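Local coordinates for protein inositol-3-phosphate synthase (PDB 1VKO) that binds nicotinamide-adenine-dinucleotide through a Rossmann-type domain and belongs to the myo-inositol-1-phosphate synthase family, at residues G78-G83 with V243-T248; G293-N298 with K317-G322; P74-L79 with D153-G158. All coordinates share one frame; numbering follows the deposited sequence.

Interaction 1: residues G78-G83 with V243-T248; sequences GLLLVG and VIVLWT. With NAD (nicotinamide-adenine-dinucleotide), chain G.
Strands 78-82 and 243-247 run parallel, their axes 4.7 Å apart and inclined by 20°, and five backbone hydrogen bonds join them, from Ile244 N to Gly78 O at one end to Thr248 N to Val82 O (2.8 Å) at the other. Side chains pair on both faces of the sheet. On one, Leu79 CG lies anti to the backbone N (chi1 176°), which swings CD1 over to the neighbouring strand: it rests on Ile244 CG2 at 3.8 Å and also touches Leu246 CB. Leu81 and Leu246 lie side by side there, pointing the same way, with Leu81 CD2 3.8 Å from Leu246 CB. On the opposite face Leu80 crosses Val245 at a slant, CD1 to CG2 at 3.7 Å, and helix 281-291 packs over Val245 and Trp247. Val82 CG1 touches two ring systems: it meets Trp247 CZ3 obliquely at 3.7 Å, and Val82 CG1 lies 3.5 Å from NAD C2A of the adenine. Where the strands end, Gly83, at positive phi and without a side chain, brings its CA within 3.2 Å of NAD O4B. A water lies within hydrogen-bonding distance of both Gly83 O and Thr248 O. Paired central strands whose C-terminal ends, with a glycine turn after the first, receive the dinucleotide are the hallmark of the Rossmann fold.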
loop_
_atom_site.group_PDB
_atom_site.type_symbol
_atom_site.label_atom_id
_atom_site.label_comp_id
_atom_site.label_asym_id
_atom_site.label_seq_id
_atom_site.Cartn_x
_atom_site.Cartn_y
_atom_site.Cartn_z
ATOM N N GLY A 78 40.628 16.659 -2.159
ATOM C CA GLY A 78 39.882 16.925 -3.390
ATOM C C GLY A 78 39.096 15.694 -3.788
ATOM O O GLY A 78 39.589 14.571 -3.643
ATOM N N LEU A 79 37.884 15.919 -4.296
ATOM C CA LEU A 79 37.039 14.840 -4.854
ATOM C C LEU A 79 36.694 15.112 -6.302
ATOM O O LEU A 79 36.180 16.205 -6.652
ATOM C CB LEU A 79 35.742 14.607 -4.012
ATOM C CG LEU A 79 34.685 13.578 -4.498
ATOM C CD1 LEU A 79 35.246 12.168 -4.479
ATOM C CD2 LEU A 79 33.437 13.610 -3.648
ATOM N N LEU A 80 36.962 14.103 -7.131
ATOM C CA LEU A 80 36.693 14.184 -8.550
ATOM C C LEU A 80 35.590 13.234 -8.967
ATOM O O LEU A 80 35.747 11.995 -8.881
ATOM C CB LEU A 80 37.953 13.836 -9.365
ATOM C CG LEU A 80 39.157 14.752 -9.326
ATOM C CD1 LEU A 80 40.432 13.956 -9.630
ATOM C CD2 LEU A 80 38.960 15.881 -10.303
ATOM N N LEU A 81 34.492 13.778 -9.485
ATOM C CA LEU A 81 33.368 12.887 -9.812
ATOM C C LEU A 81 33.283 12.666 -11.276
ATOM O O LEU A 81 33.348 13.615 -12.067
ATOM C CB LEU A 81 32.042 13.433 -9.276
ATOM C CG LEU A 81 32.001 13.813 -7.786
ATOM C CD1 LEU A 81 30.679 14.400 -7.336
ATOM C CD2 LEU A 81 32.323 12.605 -6.939
ATOM N N VAL A 82 33.131 11.420 -11.653
ATOM C CA VAL A 82 32.786 11.123 -13.035
ATOM C C VAL A 82 31.285 11.145 -13.133
ATOM O O VAL A 82 30.574 10.498 -12.334
ATOM C CB VAL A 82 33.373 9.804 -13.514
ATOM C CG1 VAL A 82 33.277 9.718 -15.029
ATOM C CG2 VAL A 82 34.833 9.686 -13.041
ATOM N N GLY A 83 30.796 11.914 -14.095
ATOM C CA GLY A 83 29.385 12.260 -14.133
ATOM C C GLY A 83 29.141 13.471 -13.234
ATOM O O GLY A 83 28.153 13.532 -12.536
ATOM N N VAL A 243 43.414 12.706 -2.746
ATOM C CA VAL A 243 42.602 12.837 -3.952
ATOM C C VAL A 243 41.772 11.567 -4.043
ATOM O O VAL A 243 42.325 10.461 -3.980
ATOM C CB VAL A 243 43.479 12.975 -5.230
ATOM C CG1 VAL A 243 42.632 13.019 -6.467
ATOM C CG2 VAL A 243 44.310 14.223 -5.158
ATOM N N ILE A 244 40.461 11.738 -4.172
ATOM C CA ILE A 244 39.549 10.623 -4.344
ATOM C C ILE A 244 38.809 10.845 -5.654
ATOM O O ILE A 244 38.337 11.963 -5.931
ATOM C CB ILE A 244 38.542 10.517 -3.174
ATOM C CG1 ILE A 244 39.262 10.328 -1.861
ATOM C CG2 ILE A 244 37.527 9.333 -3.399
ATOM C CD1 ILE A 244 38.494 10.964 -0.660
ATOM N N VAL A 245 38.753 9.785 -6.464
ATOM C CA VAL A 245 37.978 9.769 -7.674
ATOM C C VAL A 245 36.769 8.853 -7.485
ATOM O O VAL A 245 36.879 7.741 -6.933
ATOM C CB VAL A 245 38.801 9.273 -8.843
ATOM C CG1 VAL A 245 37.854 8.907 -10.075
ATOM C CG2 VAL A 245 39.857 10.311 -9.190
ATOM N N LEU A 246 35.611 9.313 -7.939
ATOM C CA LEU A 246 34.380 8.574 -7.678
ATOM C C LEU A 246 33.468 8.597 -8.890
ATOM O O LEU A 246 33.173 9.669 -9.459
ATOM C CB LEU A 246 33.668 9.140 -6.432
ATOM C CG LEU A 246 32.404 8.448 -5.934
ATOM C CD1 LEU A 246 32.265 8.514 -4.371
ATOM C CD2 LEU A 246 31.174 9.038 -6.647
ATOM N N TRP A 247 33.033 7.399 -9.280
ATOM C CA TRP A 247 32.159 7.219 -10.405
ATOM C C TRP A 247 30.677 7.346 -10.010
ATOM O O TRP A 247 30.111 6.506 -9.263
ATOM C CB TRP A 247 32.417 5.844 -11.036
ATOM C CG TRP A 247 31.570 5.614 -12.244
ATOM C CD1 TRP A 247 30.236 5.286 -12.271
ATOM C CD2 TRP A 247 31.983 5.725 -13.611
ATOM N NE1 TRP A 247 29.801 5.190 -13.571
ATOM C CE2 TRP A 247 30.847 5.456 -14.417
ATOM C CE3 TRP A 247 33.204 6.043 -14.248
ATOM C CZ2 TRP A 247 30.900 5.463 -15.820
ATOM C CZ3 TRP A 247 33.241 6.101 -15.628
ATOM C CH2 TRP A 247 32.096 5.783 -16.404
ATOM N N THR A 248 30.052 8.371 -10.559
ATOM C CA THR A 248 28.631 8.591 -10.425
ATOM C C THR A 248 28.077 9.076 -11.780
ATOM O O THR A 248 27.176 9.924 -11.843
ATOM C CB THR A 248 28.305 9.586 -9.260
ATOM O OG1 THR A 248 26.891 9.798 -9.206
ATOM C CG2 THR A 248 28.884 11.026 -9.485
HETATM P PA NAD G . 22.450 11.054 -14.178
HETATM O O1A NAD G . 22.128 10.733 -15.558
HETATM O O2A NAD G . 21.669 12.236 -13.775
HETATM O O5B NAD G . 24.021 11.261 -14.096
HETATM C C5B NAD G . 24.859 10.689 -15.055
HETATM C C4B NAD G . 25.772 11.785 -15.572
HETATM O O4B NAD G . 26.984 11.194 -15.984
HETATM C C3B NAD G . 25.203 12.488 -16.772
HETATM O O3B NAD G . 25.625 13.834 -16.619
HETATM C C2B NAD G . 25.950 11.950 -17.959
HETATM O O2B NAD G . 26.240 13.097 -18.755
HETATM C C1B NAD G . 27.256 11.479 -17.325
HETATM N N9A NAD G . 28.060 10.420 -17.987
HETATM C C8A NAD G . 27.665 9.309 -18.667
HETATM N N7A NAD G . 28.770 8.663 -19.104
HETATM C C5A NAD G . 29.882 9.324 -18.730
HETATM C C6A NAD G . 31.257 9.127 -18.943
HETATM N N6A NAD G . 31.758 8.128 -19.688
HETATM N N1A NAD G . 32.139 10.043 -18.428
HETATM C C2A NAD G . 31.691 11.140 -17.752
HETATM N N3A NAD G . 30.356 11.332 -17.596
HETATM C C4A NAD G . 29.446 10.448 -18.057
HETATM O O3 NAD G . 22.196 9.799 -13.185
HETATM P PN NAD G . 22.336 9.987 -11.610
HETATM O O1N NAD G . 23.253 11.135 -11.386
HETATM O O2N NAD G . 20.982 10.033 -11.052
HETATM O O5D NAD G . 23.179 8.705 -11.083
HETATM C C5D NAD G . 24.366 8.294 -11.738
HETATM C C4D NAD G . 24.752 6.824 -11.486
HETATM O O4D NAD G . 24.666 6.521 -10.116
HETATM C C3D NAD G . 23.865 5.808 -12.214
HETATM O O3D NAD G . 24.675 4.776 -12.704
HETATM C C2D NAD G . 23.067 5.181 -11.099
HETATM O O2D NAD G . 22.699 3.826 -11.302
HETATM C C1D NAD G . 24.048 5.262 -9.962
HETATM N N1N NAD G . 23.259 5.073 -8.751
HETATM C C2N NAD G . 22.290 5.970 -8.425
HETATM C C3N NAD G . 21.539 5.754 -7.291
HETATM C C7N NAD G . 20.785 6.923 -6.782
HETATM O O7N NAD G . 20.845 8.081 -7.594
HETATM N N7N NAD G . 20.130 6.845 -5.617
HETATM C C4N NAD G . 21.771 4.637 -6.465
HETATM C C5N NAD G . 22.744 3.731 -6.824
HETATM C C6N NAD G . 23.491 3.953 -7.991
HETATM O O HOH W 1 26.001 12.419 -11.570
#

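Interaction 2: residues G293-N298 with K317-G322; sequences GAHYIN and KVFVGG
His295 and Phe319 both place CG beside their own backbone N and anti to the carbonyl carbon (chi1 -47° and -69°), which lays the two side chains next to each other, pointing the same way. The imidazole is thereby turned edge-on to the neighbouring backbone: Phe319 N donates to His295 ND1 over 3.1 Å in an almost straight bond (174°), approaching close to the ring plane. As the acceptor here, ND1 would carry no proton, and this bond probably helps to set the rotation of the ring. The phenyl of Phe319 sits obliquely beside the imidazole, with CD2 3.9 Å from both His295 ND1 and His295 CE1. Thr455 and Ala458 of helix 440-458 pack against this pair of rings. Just ahead of it, Val318 CG2 fits against two carbonyls at once, lying 3.4 Å from Gly293 O and equally near Ala294 O. Beyond the histidine the backbones settle into parallel pairing: Tyr296 N bonds to Phe319 O, Gly321 N to Tyr296 O, and Asn298 N to Gly321 O at 2.8 Å. Gly321 has no side chain on the Ile297 face, and Ile297 folds CD1 into that place, 4.0 Å from Gly321 N. Asn298 brings CB to 3.6 Å from Gly321 O, while its amide is held by Gln302 O and Ser300 N. Gly293, at positive phi, ends the preceding helix in a Schellman motif, and Lys317 does likewise after helix 307-316. That helix links the two strands in a beta-alpha-beta crossover at one margin of the parallel Rossmann-type sheet.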
loop_
_atom_site.group_PDB
_atom_site.type_symbol
_atom_site.label_atom_id
_atom_site.label_comp_id
_atom_site.label_asym_id
_atom_site.label_seq_id
_atom_site.Cartn_x
_atom_site.Cartn_y
_atom_site.Cartn_z
ATOM N N GLY A 293 47.990 7.865 -7.538
ATOM C CA GLY A 293 47.871 7.855 -6.083
ATOM C C GLY A 293 46.550 8.347 -5.499
ATOM O O GLY A 293 46.433 8.507 -4.276
ATOM N N ALA A 294 45.565 8.589 -6.371
ATOM C CA ALA A 294 44.159 8.839 -5.976
ATOM C C ALA A 294 43.399 7.537 -5.722
ATOM O O ALA A 294 43.651 6.521 -6.370
ATOM C CB ALA A 294 43.433 9.653 -7.042
ATOM N N HIS A 295 42.466 7.565 -4.780
ATOM C CA HIS A 295 41.675 6.384 -4.475
ATOM C C HIS A 295 40.470 6.412 -5.403
ATOM O O HIS A 295 40.090 7.466 -5.933
ATOM C CB HIS A 295 41.211 6.378 -3.007
ATOM C CG HIS A 295 42.296 6.710 -2.028
ATOM N ND1 HIS A 295 43.287 5.819 -1.687
ATOM C CD2 HIS A 295 42.538 7.829 -1.311
ATOM C CE1 HIS A 295 44.112 6.384 -0.827
ATOM N NE2 HIS A 295 43.670 7.599 -0.568
ATOM N N TYR A 296 39.866 5.256 -5.591
ATOM C CA TYR A 296 38.803 5.149 -6.550
ATOM C C TYR A 296 37.578 4.418 -5.992
ATOM O O TYR A 296 37.683 3.241 -5.533
ATOM C CB TYR A 296 39.316 4.488 -7.840
ATOM C CG TYR A 296 38.278 4.526 -8.940
ATOM C CD1 TYR A 296 38.105 5.654 -9.743
ATOM C CD2 TYR A 296 37.448 3.457 -9.145
ATOM C CE1 TYR A 296 37.123 5.675 -10.741
ATOM C CE2 TYR A 296 36.462 3.484 -10.095
ATOM C CZ TYR A 296 36.311 4.550 -10.912
ATOM O OH TYR A 296 35.301 4.503 -11.893
ATOM N N ILE A 297 36.438 5.131 -6.031
ATOM C CA ILE A 297 35.102 4.591 -5.653
ATOM C C ILE A 297 34.134 4.441 -6.821
ATOM O O ILE A 297 33.920 5.394 -7.598
ATOM C CB ILE A 297 34.400 5.475 -4.557
ATOM C CG1 ILE A 297 35.364 5.889 -3.427
ATOM C CG2 ILE A 297 33.096 4.788 -4.023
ATOM C CD1 ILE A 297 36.002 4.753 -2.693
ATOM N N ASN A 298 33.545 3.246 -6.927
ATOM C CA ASN A 298 32.562 2.904 -7.950
ATOM C C ASN A 298 31.137 2.900 -7.366
ATOM O O ASN A 298 30.776 1.965 -6.629
ATOM C CB ASN A 298 32.860 1.509 -8.527
ATOM C CG ASN A 298 31.766 1.022 -9.531
ATOM O OD1 ASN A 298 31.110 1.822 -10.194
ATOM N ND2 ASN A 298 31.592 -0.295 -9.637
ATOM N N LYS A 317 49.358 0.963 -3.578
ATOM C CA LYS A 317 49.057 1.415 -2.220
ATOM C C LYS A 317 47.931 2.454 -2.139
ATOM O O LYS A 317 48.010 3.470 -1.425
ATOM C CB LYS A 317 50.338 1.873 -1.500
ATOM C CG LYS A 317 51.033 0.781 -0.669
ATOM C CD LYS A 317 51.483 -0.431 -1.496
ATOM C CE LYS A 317 52.721 -1.091 -0.866
ATOM N N VAL A 318 46.856 2.139 -2.854
ATOM C CA VAL A 318 45.672 2.984 -2.967
ATOM C C VAL A 318 44.417 2.149 -2.620
ATOM O O VAL A 318 44.440 0.905 -2.723
ATOM C CB VAL A 318 45.681 3.586 -4.383
ATOM C CG1 VAL A 318 44.492 3.167 -5.207
ATOM C CG2 VAL A 318 45.941 5.108 -4.341
ATOM N N PHE A 319 43.345 2.800 -2.167
ATOM C CA PHE A 319 42.112 2.068 -1.820
ATOM C C PHE A 319 41.120 2.100 -2.944
ATOM O O PHE A 319 40.980 3.131 -3.613
ATOM C CB PHE A 319 41.399 2.641 -0.581
ATOM C CG PHE A 319 42.134 2.438 0.715
ATOM C CD1 PHE A 319 42.305 1.166 1.250
ATOM C CD2 PHE A 319 42.613 3.529 1.426
ATOM C CE1 PHE A 319 42.985 0.990 2.459
ATOM C CE2 PHE A 319 43.294 3.363 2.631
ATOM C CZ PHE A 319 43.476 2.102 3.150
ATOM N N VAL A 320 40.429 0.966 -3.135
ATOM C CA VAL A 320 39.304 0.900 -4.054
ATOM C C VAL A 320 38.011 0.641 -3.287
ATOM O O VAL A 320 38.068 0.161 -2.154
ATOM C CB VAL A 320 39.536 -0.055 -5.275
ATOM C CG1 VAL A 320 40.667 0.465 -6.092
ATOM C CG2 VAL A 320 39.776 -1.545 -4.872
ATOM N N GLY A 321 36.864 0.992 -3.883
ATOM C CA GLY A 321 35.549 0.735 -3.262
ATOM C C GLY A 321 34.405 0.560 -4.264
ATOM O O GLY A 321 34.480 1.041 -5.386
ATOM N N GLY A 322 33.349 -0.142 -3.853
ATOM C CA GLY A 322 32.163 -0.409 -4.687
ATOM C C GLY A 322 31.438 -1.668 -4.234
ATOM O O GLY A 322 31.863 -2.317 -3.284
#

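Interaction 3: residues P74-L79 with D153-G158; sequences PRKTGL and DLIISG
The flat groups that meet between Thr77-Leu79 and Ile155-Ser157 are peptide units, joined N-H to C=O between parallel strands at one margin of the Rossmann-type sheet. Ile155 N bonds to Thr77 O, Leu79 N reaches Ile155 O at 2.7 Å, and Ser157 N bonds to Leu79 O. Over these units the two faces are dressed differently. On the face of Gly78, which contributes no side chain, Ile155 leans CD1 over Thr77 O at 3.7 Å and touches Lys76 CE, the two side chains crossing. Lys76 is extended along its whole length, its NZ bonded to His238 O, and helix 220-238 covers Ile155 with Phe234 and His238. On the other face Thr77 and Leu154 lie alongside each other, pointing the same way, with Thr77 CG2 3.9 Å from Leu154 CD2. Farther along, Leu79 CB meets Ile156 CG1 at 4.1 Å, while Ile156 CG2 brushes Leu79 O at 3.6 Å. Helix 440-458 packs on this side through Glu456, Ala452 and Ile448. The strand segments are inclined by 30°, and their closest pairing is at Gly78 and Ile155, whose CA atoms are 4.6 Å apart. One torsion serves both ends of Thr77: at chi1 -67° CG2 is directed to Leu154, and OG1, beside its own backbone N, donates to Arg75 O over 2.8 Å from well above that carbonyl plane.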
loop_
_atom_site.group_PDB
_atom_site.type_symbol
_atom_site.label_atom_id
_atom_site.label_comp_id
_atom_site.label_asym_id
_atom_site.label_seq_id
_atom_site.Cartn_x
_atom_site.Cartn_y
_atom_site.Cartn_z
ATOM N N PRO A 74 42.648 15.679 9.617
ATOM C CA PRO A 74 42.216 15.312 8.273
ATOM C C PRO A 74 43.037 16.065 7.235
ATOM O O PRO A 74 43.312 17.249 7.414
ATOM C CB PRO A 74 40.736 15.713 8.261
ATOM C CG PRO A 74 40.329 15.600 9.716
ATOM C CD PRO A 74 41.519 16.184 10.427
ATOM N N ARG A 75 43.449 15.351 6.183
ATOM C CA ARG A 75 44.231 15.934 5.096
ATOM C C ARG A 75 43.375 16.806 4.166
ATOM O O ARG A 75 42.139 16.641 4.098
ATOM C CB ARG A 75 44.899 14.827 4.293
ATOM C CG ARG A 75 46.201 14.331 4.895
ATOM C CD ARG A 75 46.019 13.224 5.929
ATOM N NE ARG A 75 47.296 12.651 6.372
ATOM C CZ ARG A 75 47.710 11.423 6.099
ATOM N NH1 ARG A 75 46.968 10.590 5.375
ATOM N NH2 ARG A 75 48.867 11.018 6.565
ATOM N N LYS A 76 44.031 17.737 3.458
ATOM C CA LYS A 76 43.341 18.598 2.485
ATOM C C LYS A 76 42.897 17.744 1.318
ATOM O O LYS A 76 43.723 17.087 0.680
ATOM C CB LYS A 76 44.227 19.741 2.001
ATOM C CG LYS A 76 43.429 20.838 1.311
ATOM C CD LYS A 76 44.322 21.892 0.650
ATOM C CE LYS A 76 43.440 22.963 0.030
ATOM N NZ LYS A 76 44.196 23.908 -0.831
ATOM N N THR A 77 41.607 17.760 1.031
ATOM C CA THR A 77 40.993 16.681 0.231
ATOM C C THR A 77 40.209 17.132 -0.995
ATOM O O THR A 77 39.257 17.888 -0.898
ATOM C CB THR A 77 40.118 15.815 1.169
ATOM O OG1 THR A 77 40.984 15.146 2.089
ATOM C CG2 THR A 77 39.428 14.665 0.445
ATOM N N GLY A 78 40.628 16.659 -2.159
ATOM C CA GLY A 78 39.882 16.925 -3.390
ATOM C C GLY A 78 39.096 15.694 -3.788
ATOM O O GLY A 78 39.589 14.571 -3.643
ATOM N N LEU A 79 37.884 15.919 -4.296
ATOM C CA LEU A 79 37.039 14.840 -4.854
ATOM C C LEU A 79 36.694 15.112 -6.302
ATOM O O LEU A 79 36.180 16.205 -6.652
ATOM C CB LEU A 79 35.742 14.607 -4.012
ATOM C CG LEU A 79 34.685 13.578 -4.498
ATOM C CD1 LEU A 79 35.246 12.168 -4.479
ATOM C CD2 LEU A 79 33.437 13.610 -3.648
ATOM N N ASP A 153 34.565 20.748 3.654
ATOM C CA ASP A 153 36.022 20.798 3.507
ATOM C C ASP A 153 36.465 20.116 2.230
ATOM O O ASP A 153 37.686 20.011 1.966
ATOM C CB ASP A 153 36.708 20.047 4.652
ATOM C CG ASP A 153 36.414 20.628 5.998
ATOM O OD1 ASP A 153 36.611 21.861 6.159
ATOM O OD2 ASP A 153 36.002 19.924 6.956
ATOM N N LEU A 154 35.498 19.593 1.468
ATOM C CA LEU A 154 35.813 18.861 0.232
ATOM C C LEU A 154 35.857 19.825 -0.929
ATOM O O LEU A 154 34.925 20.604 -1.122
ATOM C CB LEU A 154 34.783 17.763 -0.062
ATOM C CG LEU A 154 34.507 16.554 0.858
ATOM C CD1 LEU A 154 33.268 15.759 0.349
ATOM C CD2 LEU A 154 35.721 15.601 1.021
ATOM N N ILE A 155 36.949 19.788 -1.684
ATOM C CA ILE A 155 37.051 20.538 -2.934
ATOM C C ILE A 155 36.671 19.610 -4.076
ATOM O O ILE A 155 37.282 18.548 -4.239
ATOM C CB ILE A 155 38.519 21.005 -3.163
ATOM C CG1 ILE A 155 38.948 22.095 -2.163
ATOM C CG2 ILE A 155 38.681 21.514 -4.573
ATOM C CD1 ILE A 155 39.789 21.591 -0.975
ATOM N N ILE A 156 35.732 20.020 -4.919
ATOM C CA ILE A 156 35.193 19.115 -5.924
ATOM C C ILE A 156 35.294 19.572 -7.387
ATOM O O ILE A 156 34.813 20.622 -7.746
ATOM C CB ILE A 156 33.733 18.797 -5.596
ATOM C CG1 ILE A 156 33.602 18.132 -4.227
ATOM C CG2 ILE A 156 33.094 17.988 -6.732
ATOM C CD1 ILE A 156 32.149 17.717 -3.881
ATOM N N SER A 157 35.901 18.755 -8.233
ATOM C CA SER A 157 35.790 18.906 -9.667
ATOM C C SER A 157 35.340 17.546 -10.276
ATOM O O SER A 157 34.841 16.663 -9.553
ATOM C CB SER A 157 37.143 19.307 -10.232
ATOM O OG SER A 157 37.025 19.584 -11.614
ATOM N N GLY A 158 35.511 17.401 -11.585
ATOM C CA GLY A 158 35.317 16.163 -12.258
ATOM C C GLY A 158 34.974 16.313 -13.718
ATOM O O GLY A 158 35.235 17.354 -14.321
#

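Overall arrangement
All three interactions belong to one five-stranded parallel sheet, ordered 154-159, 77-82, 242-247, 295-298, 320-321. Interactions 1 and 3 share Gly78 and Leu79, which pair with a strand on each side, and their centres lie about 10 Å apart. Interaction 2 sits beyond strand 242-247, its centre also about 10 Å from that of interaction 1; Val245 N and Trp247 N probably bond to His295 O and Ile297 O. Interactions 2 and 3 do not touch, their centres being about 15 Å apart. Along the chain, interactions 3 and 1 start from the same strand, and interaction 2 follows both. Together they span the sheet, whose central pair of strands brings Val82, Gly83 and Thr248 to the NAD pocket.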